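Local coordinates for neural-cadherin (Drosophila melanogaster, PDB 3UBF), which mediates calcium-dependent, mainly homophilic cell-cell adhesion, here represented by a fragment of its ectodomain made of successive cadherin repeats, at residues F106-P110 with L111-A115; V116-L119 with N120-N124. All blocks are in the same frame, centred on the assembly; numbering follows the deposited sequence.

Contact 1 of 2, residues F106-P110 with L111-A115; sequences FINRP and LPMQA
The ring of Phe106 receives the Met113 methyl on one of its faces: CE stands 3.6 Å from the ring centroid, nearer the rim than the centre, in a CH-pi contact. Met113 SD follows behind, 5.0 Å from that centroid and almost on the ring normal, which makes a Met-aromatic pair. Glu201, on strand 201-207, and Thr198 also touch Phe106. The second flat group is the Arg109 guanidinium. Leu111 CD1 lies over one of its faces, 3.3 Å from NH1, while the same nitrogen spends its hydrogens in the guanidinium plane on Asn108 O (2.7 Å) and on Phe106 O (3.2 Å). Arg109 can bend back to do this because its chain turns at chi2 (-63°). Leu111 reaches the guanidinium with CD1 and, with CG, Asn108 O 3.4 Å away; an alanine here would probably leave that guanidinium face without its apolar cover and Arg109 freer to swing away. Asn108 sends OD1 to within 3.5 Å of Met113 CE, but its amide is held elsewhere, by Gln131 N and Thr129 O on strand 126-133. Cis peptide bonds precede both Pro110 and Pro112, and proline tolerates the cis form far better than other residues do. These bends carry the chain from strand 105-106, at the edge of one sheet, to strand 113-117, at the edge of the other, the sheet-to-sheet crossing of the first strand in a cadherin repeat. A water 2.9 Å from Pro110 O spans the bend with a weak bond from Gln114 N. The chemistry thus divides: flexible, polarisable methionine fills the buried inner side against the aromatic face, whereas the outer side is closed by an arginine that satisfies two backbone carbonyls.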
loop_
_atom_site.group_PDB
_atom_site.type_symbol
_atom_site.label_atom_id
_atom_site.label_comp_id
_atom_site.label_asym_id
_atom_site.label_seq_id
_atom_site.Cartn_x
_atom_site.Cartn_y
_atom_site.Cartn_z
ATOM N N PHE A 106 2.656 -3.234 -1.927
ATOM C CA PHE A 106 3.966 -2.720 -2.299
ATOM C C PHE A 106 3.891 -1.226 -2.561
ATOM O O PHE A 106 2.963 -0.750 -3.232
ATOM C CB PHE A 106 4.499 -3.464 -3.510
ATOM C CG PHE A 106 4.927 -4.878 -3.200
ATOM C CD1 PHE A 106 4.178 -5.959 -3.656
ATOM C CD2 PHE A 106 6.069 -5.123 -2.429
ATOM C CE1 PHE A 106 4.564 -7.248 -3.374
ATOM C CE2 PHE A 106 6.463 -6.414 -2.126
ATOM C CZ PHE A 106 5.714 -7.483 -2.595
ATOM N N ILE A 107 4.843 -0.500 -1.980
ATOM C CA ILE A 107 5.027 0.931 -2.244
ATOM C C ILE A 107 6.181 1.235 -3.202
ATOM O O ILE A 107 6.391 2.389 -3.571
ATOM C CB ILE A 107 5.129 1.790 -0.940
ATOM C CG1 ILE A 107 6.375 1.438 -0.134
ATOM C CG2 ILE A 107 3.883 1.598 -0.094
ATOM C CD1 ILE A 107 6.615 2.348 1.071
ATOM N N ASN A 108 6.919 0.211 -3.615
ATOM C CA ASN A 108 7.876 0.368 -4.735
ATOM C C ASN A 108 7.271 1.100 -5.927
ATOM O O ASN A 108 6.194 0.738 -6.412
ATOM C CB ASN A 108 8.407 -0.980 -5.196
ATOM C CG ASN A 108 9.230 -1.662 -4.134
ATOM O OD1 ASN A 108 8.713 -2.492 -3.382
ATOM N ND2 ASN A 108 10.508 -1.299 -4.039
ATOM N N ARG A 109 7.948 2.150 -6.374
ATOM C CA ARG A 109 7.552 2.829 -7.599
ATOM C C ARG A 109 8.777 3.052 -8.490
ATOM O O ARG A 109 9.881 3.230 -7.974
ATOM C CB ARG A 109 6.791 4.130 -7.301
ATOM C CG ARG A 109 5.393 3.950 -6.637
ATOM C CD ARG A 109 4.398 3.184 -7.527
ATOM N NE ARG A 109 3.065 3.052 -6.925
ATOM C CZ ARG A 109 2.705 2.072 -6.090
ATOM N NH1 ARG A 109 3.556 1.129 -5.744
ATOM N NH2 ARG A 109 1.489 2.026 -5.588
ATOM N N PRO A 110 8.600 3.000 -9.830
ATOM C CA PRO A 110 7.369 2.710 -10.577
ATOM C C PRO A 110 7.026 1.240 -10.508
ATOM O O PRO A 110 7.876 0.426 -10.133
ATOM C CB PRO A 110 7.747 3.048 -12.020
ATOM C CG PRO A 110 9.018 3.849 -11.922
ATOM C CD PRO A 110 9.716 3.295 -10.742
ATOM N N LEU A 111 5.784 0.912 -10.842
ATOM C CA LEU A 111 5.389 -0.465 -11.070
ATOM C C LEU A 111 5.155 -0.615 -12.563
ATOM O O LEU A 111 4.709 0.344 -13.212
ATOM C CB LEU A 111 4.124 -0.820 -10.271
ATOM C CG LEU A 111 4.333 -0.904 -8.748
ATOM C CD1 LEU A 111 3.003 -1.133 -8.054
ATOM C CD2 LEU A 111 5.343 -1.969 -8.340
ATOM N N PRO A 112 5.465 -1.798 -13.128
ATOM C CA PRO A 112 6.012 -2.992 -12.472
ATOM C C PRO A 112 7.442 -2.802 -11.973
ATOM O O PRO A 112 8.188 -1.953 -12.485
ATOM C CB PRO A 112 5.988 -4.056 -13.580
ATOM C CG PRO A 112 5.032 -3.541 -14.599
ATOM C CD PRO A 112 5.177 -2.051 -14.552
ATOM N N MET A 113 7.800 -3.598 -10.975
ATOM C CA MET A 113 9.112 -3.567 -10.364
ATOM C C MET A 113 10.224 -3.838 -11.365
ATOM O O MET A 113 10.243 -4.879 -12.022
ATOM C CB MET A 113 9.164 -4.587 -9.235
ATOM C CG MET A 113 8.417 -4.157 -7.981
ATOM S SD MET A 113 8.278 -5.520 -6.809
ATOM C CE MET A 113 7.214 -4.736 -5.600
ATOM N N GLN A 114 11.143 -2.884 -11.476
ATOM C CA GLN A 114 12.247 -2.989 -12.414
ATOM C C GLN A 114 13.575 -2.627 -11.757
ATOM O O GLN A 114 13.663 -1.674 -11.000
ATOM C CB GLN A 114 11.992 -2.133 -13.654
ATOM C CG GLN A 114 10.912 -2.720 -14.534
ATOM C CD GLN A 114 10.675 -1.986 -15.832
ATOM O OE1 GLN A 114 9.813 -2.390 -16.605
ATOM N NE2 GLN A 114 11.419 -0.905 -16.082
ATOM N N ALA A 115 14.587 -3.432 -12.040
ATOM C CA ALA A 115 15.935 -3.213 -11.583
ATOM C C ALA A 115 16.881 -3.615 -12.707
ATOM O O ALA A 115 16.471 -4.202 -13.716
ATOM C CB ALA A 115 16.212 -4.051 -10.361
HETATM O O HOH W 1 10.429 -0.188 -11.458
#

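Contact 2 of 2, residues V116-L119 with N120-N124; sequences VVQL and NAPPN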
loop_
_atom_site.group_PDB
_atom_site.type_symbol
_atom_site.label_atom_id
_atom_site.label_comp_id
_atom_site.label_asym_id
_atom_site.label_seq_id
_atom_site.Cartn_x
_atom_site.Cartn_y
_atom_site.Cartn_z
ATOM N N VAL A 116 18.155 -3.286 -12.524
ATOM C CA VAL A 116 19.229 -3.834 -13.348
ATOM C C VAL A 116 20.223 -4.537 -12.438
ATOM O O VAL A 116 20.320 -4.219 -11.247
ATOM C CB VAL A 116 19.953 -2.741 -14.141
ATOM C CG1 VAL A 116 19.064 -2.232 -15.275
ATOM C CG2 VAL A 116 20.396 -1.600 -13.210
ATOM N N VAL A 117 20.960 -5.492 -12.990
ATOM C CA VAL A 117 22.069 -6.085 -12.252
ATOM C C VAL A 117 23.377 -5.904 -13.013
ATOM O O VAL A 117 23.488 -6.277 -14.183
ATOM C CB VAL A 117 21.827 -7.578 -11.932
ATOM C CG1 VAL A 117 21.607 -8.395 -13.210
ATOM C CG2 VAL A 117 22.988 -8.138 -11.128
ATOM N N GLN A 118 24.359 -5.323 -12.332
ATOM C CA GLN A 118 25.732 -5.197 -12.815
ATOM C C GLN A 118 26.173 -6.543 -13.411
ATOM O O GLN A 118 25.866 -7.598 -12.849
ATOM C CB GLN A 118 26.608 -4.843 -11.618
ATOM C CG GLN A 118 27.639 -3.751 -11.831
ATOM C CD GLN A 118 28.857 -3.914 -10.896
ATOM O OE1 GLN A 118 28.717 -4.159 -9.683
ATOM N NE2 GLN A 118 30.051 -3.785 -11.464
ATOM N N LEU A 119 26.872 -6.524 -14.547
ATOM C CA LEU A 119 27.212 -7.780 -15.220
ATOM C C LEU A 119 28.140 -8.687 -14.421
ATOM O O LEU A 119 28.032 -9.908 -14.483
ATOM C CB LEU A 119 27.800 -7.532 -16.608
ATOM C CG LEU A 119 26.846 -6.891 -17.613
ATOM C CD1 LEU A 119 27.456 -6.883 -19.002
ATOM C CD2 LEU A 119 25.471 -7.598 -17.597
ATOM N N ASN A 120 29.059 -8.089 -13.680
ATOM C CA ASN A 120 30.000 -8.858 -12.888
ATOM C C ASN A 120 29.675 -8.712 -11.421
ATOM O O ASN A 120 30.569 -8.736 -10.586
ATOM C CB ASN A 120 31.425 -8.383 -13.158
ATOM C CG ASN A 120 31.597 -6.895 -12.904
ATOM O OD1 ASN A 120 30.609 -6.171 -12.685
ATOM N ND2 ASN A 120 32.854 -6.421 -12.942
ATOM N N ALA A 121 28.394 -8.527 -11.115
ATOM C CA ALA A 121 27.956 -8.398 -9.742
ATOM C C ALA A 121 28.540 -9.513 -8.866
ATOM O O ALA A 121 28.351 -10.691 -9.148
ATOM C CB ALA A 121 26.463 -8.411 -9.674
ATOM N N PRO A 122 29.269 -9.139 -7.805
ATOM C CA PRO A 122 29.748 -10.166 -6.881
ATOM C C PRO A 122 28.620 -10.641 -5.969
ATOM O O PRO A 122 27.623 -9.929 -5.795
ATOM C CB PRO A 122 30.843 -9.445 -6.086
ATOM C CG PRO A 122 30.468 -8.003 -6.132
ATOM C CD PRO A 122 29.706 -7.783 -7.422
ATOM N N PRO A 123 28.749 -11.856 -5.417
ATOM C CA PRO A 123 27.707 -12.422 -4.560
ATOM C C PRO A 123 27.216 -11.431 -3.503
ATOM O O PRO A 123 28.022 -10.709 -2.901
ATOM C CB PRO A 123 28.421 -13.597 -3.872
ATOM C CG PRO A 123 29.478 -14.005 -4.830
ATOM C CD PRO A 123 29.876 -12.788 -5.617
ATOM N N ASN A 124 25.905 -11.408 -3.280
ATOM C CA ASN A 124 25.302 -10.614 -2.200
ATOM C C ASN A 124 25.259 -9.136 -2.490
ATOM O O ASN A 124 25.180 -8.300 -1.586
ATOM C CB ASN A 124 26.004 -10.899 -0.873
ATOM C CG ASN A 124 25.708 -12.275 -0.385
ATOM O OD1 ASN A 124 26.619 -13.108 -0.255
ATOM N ND2 ASN A 124 24.404 -12.562 -0.165
#
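Gln118 and Ala121 are the ends of a type I beta turn that follows strand 113-117, in the loop leading to strand 126-133 of this cadherin repeat. The Gln118 side chain starts toward the far limb of the turn, its CB 4.1 Å from Ala121 CB. CG is already near the Asn120 amide, with OD1 3.9 Å away, and CD comes closer, 3.4 Å from Asn120 OD1. At the end the two branches part. OE1 turns to the Pro122 side, still 4.4 Å from Pro122 CD, a loose approach, while NE2 lies 2.7 Å from Asn120 OD1. That separation is short, yet the angle is poor and no hydrogen bond is made; the two amide planes stand 89° apart. Asn120 brings OD1 there because its CG sits between the backbone N and the carbonyl carbon (chi1 56°), folded over the turn. Asparagine is well suited to the third position of a type I turn, and both Asn120 and Gln118 are exposed at this corner, a suitable place for polar amides. The turn itself rests on the backbone: Ala121 N donates to Gln118 O over 3.2 Å. Beneath the corner the character changes. Ala121 is buried, and its small methyl packs against Phe171, Thr165 and Val117. The beta-branched valine suits the end of the strand, whose backbone pairs with Val206 and Gly208, and with CG2 anti to the backbone N it offers a methyl to the turn. Val117 CG2 thereby meets Ala121 CB at 3.8 Å.

Contacts 1 and 2 flank strand 113-117 in series, one leading into it and the other leaving it, with centres about 20 Å apart and no touch between them beyond the chain itself. Each has a buried side and an exposed side. In contact 1 the interior is the larger share, with a thioether on an aromatic ring and Met113 also packing on strands 126-133 and 201-207; its exposed side is organised by a guanidinium hydrogen-bonded to two backbone carbonyls. Contact 2 is more exposed, with half of its touching residues at the surface: the inner side is merely two methyl-bearing residues near Phe171 and Thr165, and two neutral amides lie outside. Cis prolines shape the first bend, a hydrogen-bonded turn the second.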